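Local coordinates for tetratricopeptide TPR_2 repeat protein (Thermobaculum terrenum, PDB 5DJS), which belongs to glycosyltransferase family 41, joining tetratricopeptide repeats to a GT-B fold that binds uridine-5'-diphosphate, at residues Gly432-Thr437 with Leu473-Asp478. The protein carries 1 engineered substitution. Numbering follows the deposited sequence.
Sequences GVPVVT and LGLGRD
The 3.1 Å helical bond from Arg-477 N to Leu-473 O closes the turn that carries Leu-475, whose side chain meets Pro-434 and Val-436 across the contact. No hydrogen bond joins the two segments; one isobutyl group makes the whole connection. Leu-475 CG lies anti to its own carbonyl carbon (chi1 -67°), and a chi2 of -177° sets CD1 anti to CA, extended toward the strand. This methyl meets Val-436 CG2 tip to tip at 4.0 Å. The same CD1 lies more loosely, at 4.4 Å, beside CB of the Pro-434 ring. Those two partners stand 6.2 Å apart, from Pro-434 CB to Val-436 CG2, and subtend roughly a right angle at CD1, so the methyl rests in the notch between them.

The notch illustrates the alternation of an extended chain as it enters a strand. Pro-434, just before strand 435-438, and Val-436 within it point toward helix 465-477, whereas Val-435 points to the other side and packs on helix 423-430. That helix ends in a Schellman motif with Gly-432 as its C-prime residue, and the chain then runs directly into the strand, beside strand 412-414 in a parallel sheet.

Leu-475 also touches Val-412, Leu-460 and Leu-485, which extends the apolar cluster to the neighbouring strand 412-414, a loop and helix 479-521. Helices thus cover both faces of the strand, as in a Rossmann-like GT-B domain, with the side chain of Val-436 about 14 Å from the bound UDP. Resting on buried methyl and ring carbons, the contact itself is nondirectional and probably governed by the fit of shapes, the strand being held by its backbone bonds to Ala-413 and Asp-415.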
ATOM      1  N   GLY A 432      -6.257  14.777  15.811  1.00 52.36           N
ATOM      2  CA  GLY A 432      -6.730  16.147  15.723  1.00 54.46           C
ATOM      3  C   GLY A 432      -5.885  17.091  14.896  1.00 54.87           C
ATOM      4  O   GLY A 432      -5.886  18.294  15.162  1.00 53.64           O
ATOM      5  N   VAL A 433      -5.182  16.552  13.896  1.00 54.74           N
ATOM      6  CA  VAL A 433      -4.378  17.341  12.970  1.00 52.32           C
ATOM      7  C   VAL A 433      -5.120  17.373  11.630  1.00 50.71           C
ATOM      8  O   VAL A 433      -5.446  16.314  11.092  1.00 51.90           O
ATOM      9  CB  VAL A 433      -2.969  16.731  12.787  1.00 52.44           C
ATOM     10  CG1 VAL A 433      -2.120  17.566  11.826  1.00 54.91           C
ATOM     11  CG2 VAL A 433      -2.258  16.623  14.127  1.00 51.95           C
ATOM     12  N   PRO A 434      -5.385  18.580  11.085  1.00 48.14           N
ATOM     13  CA  PRO A 434      -5.978  18.647   9.752  1.00 48.71           C
ATOM     14  C   PRO A 434      -4.981  18.258   8.650  1.00 50.37           C
ATOM     15  O   PRO A 434      -3.757  18.343   8.851  1.00 50.51           O
ATOM     16  CB  PRO A 434      -6.400  20.120   9.607  1.00 49.37           C
ATOM     17  CG  PRO A 434      -5.732  20.868  10.703  1.00 48.40           C
ATOM     18  CD  PRO A 434      -5.005  19.909  11.589  1.00 47.76           C
ATOM     19  N   VAL A 435      -5.522  17.843   7.500  1.00 47.34           N
ATOM     20  CA  VAL A 435      -4.740  17.358   6.364  1.00 42.96           C
ATOM     21  C   VAL A 435      -5.151  18.130   5.120  1.00 42.75           C
ATOM     22  O   VAL A 435      -6.337  18.157   4.789  1.00 43.73           O
ATOM     23  CB  VAL A 435      -4.994  15.854   6.120  1.00 41.21           C
ATOM     24  CG1 VAL A 435      -4.151  15.329   4.963  1.00 39.99           C
ATOM     25  CG2 VAL A 435      -4.708  15.041   7.379  1.00 40.58           C
ATOM     26  N   VAL A 436      -4.181  18.741   4.434  1.00 39.40           N
ATOM     27  CA  VAL A 436      -4.425  19.404   3.149  1.00 38.62           C
ATOM     28  C   VAL A 436      -4.075  18.414   2.028  1.00 40.44           C
ATOM     29  O   VAL A 436      -3.070  17.708   2.121  1.00 39.54           O
ATOM     30  CB  VAL A 436      -3.577  20.680   2.994  1.00 39.16           C
ATOM     31  CG1 VAL A 436      -3.995  21.470   1.754  1.00 37.66           C
ATOM     32  CG2 VAL A 436      -3.686  21.562   4.243  1.00 40.99           C
ATOM     33  N   THR A 437      -4.917  18.353   0.990  1.00 42.05           N
ATOM     34  CA  THR A 437      -4.746  17.422  -0.136  1.00 43.30           C
ATOM     35  C   THR A 437      -5.115  18.072  -1.451  1.00 44.65           C
ATOM     36  O   THR A 437      -5.831  19.074  -1.470  1.00 46.26           O
ATOM     37  CB  THR A 437      -5.651  16.175  -0.021  1.00 44.88           C
ATOM     38  OG1 THR A 437      -7.022  16.527  -0.269  1.00 49.44           O
ATOM     39  CG2 THR A 437      -5.578  15.572   1.347  1.00 48.41           C
ATOM     40  N   LEU A 473      -1.524  27.802   3.395  1.00 56.30           N
ATOM     41  CA  LEU A 473      -1.206  29.157   3.864  1.00 58.31           C
ATOM     42  C   LEU A 473      -2.256  29.671   4.854  1.00 62.61           C
ATOM     43  O   LEU A 473      -1.907  30.126   5.949  1.00 64.76           O
ATOM     44  CB  LEU A 473      -1.070  30.124   2.674  1.00 58.80           C
ATOM     45  CG  LEU A 473       0.321  30.337   2.062  1.00 59.27           C
ATOM     46  CD1 LEU A 473       1.182  29.085   2.059  1.00 59.05           C
ATOM     47  CD2 LEU A 473       0.214  30.916   0.651  1.00 58.36           C
ATOM     48  N   GLY A 474      -3.529  29.584   4.461  1.00 64.02           N
ATOM     49  CA  GLY A 474      -4.657  29.974   5.314  1.00 65.01           C
ATOM     50  C   GLY A 474      -4.659  29.335   6.694  1.00 64.84           C
ATOM     51  O   GLY A 474      -4.991  29.996   7.675  1.00 68.90           O
ATOM     52  N   LEU A 475      -4.286  28.059   6.766  1.00 61.75           N
ATOM     53  CA  LEU A 475      -4.189  27.338   8.040  1.00 60.72           C
ATOM     54  C   LEU A 475      -2.947  27.700   8.861  1.00 60.91           C
ATOM     55  O   LEU A 475      -2.989  27.681  10.093  1.00 62.41           O
ATOM     56  CB  LEU A 475      -4.206  25.822   7.810  1.00 59.94           C
ATOM     57  CG  LEU A 475      -5.479  25.162   7.270  1.00 59.44           C
ATOM     58  CD1 LEU A 475      -5.261  23.657   7.212  1.00 59.77           C
ATOM     59  CD2 LEU A 475      -6.701  25.475   8.112  1.00 60.84           C
ATOM     60  N   GLY A 476      -1.840  28.000   8.189  1.00 61.75           N
ATOM     61  CA  GLY A 476      -0.610  28.403   8.871  1.00 64.15           C
ATOM     62  C   GLY A 476      -0.694  29.766   9.540  1.00 66.50           C
ATOM     63  O   GLY A 476       0.032  30.036  10.500  1.00 65.52           O
ATOM     64  N   ARG A 477      -1.570  30.625   9.022  1.00 68.03           N
ATOM     65  CA  ARG A 477      -1.775  31.965   9.561  1.00 70.20           C
ATOM     66  C   ARG A 477      -2.841  31.991  10.671  1.00 72.30           C
ATOM     67  O   ARG A 477      -2.524  32.311  11.819  1.00 74.44           O
ATOM     68  CB  ARG A 477      -2.096  32.934   8.417  1.00 69.86           C
ATOM     69  CG  ARG A 477      -0.867  33.200   7.557  1.00 70.06           C
ATOM     70  CD  ARG A 477      -1.182  33.684   6.149  1.00 69.38           C
ATOM     71  NE  ARG A 477       0.048  33.784   5.353  1.00 68.58           N
ATOM     72  CZ  ARG A 477       0.107  34.023   4.042  1.00 74.12           C
ATOM     73  NH1 ARG A 477      -0.999  34.209   3.321  1.00 78.12           N
ATOM     74  NH2 ARG A 477       1.293  34.075   3.438  1.00 75.56           N
ATOM     75  N   ASP A 478      -4.077  31.613  10.347  1.00 73.42           N
ATOM     76  CA  ASP A 478      -5.207  31.716  11.297  1.00 75.11           C
ATOM     77  C   ASP A 478      -5.232  30.628  12.407  1.00 72.24           C
ATOM     78  O   ASP A 478      -5.530  29.460  12.149  1.00 68.56           O
ATOM     79  CB  ASP A 478      -6.536  31.716  10.521  1.00 76.32           C
ATOM     80  CG  ASP A 478      -7.690  32.318  11.310  1.00 79.51           C
ATOM     81  OD1 ASP A 478      -7.655  32.335  12.560  1.00 77.55           O
ATOM     82  OD2 ASP A 478      -8.650  32.778  10.664  1.00 84.65           O
TER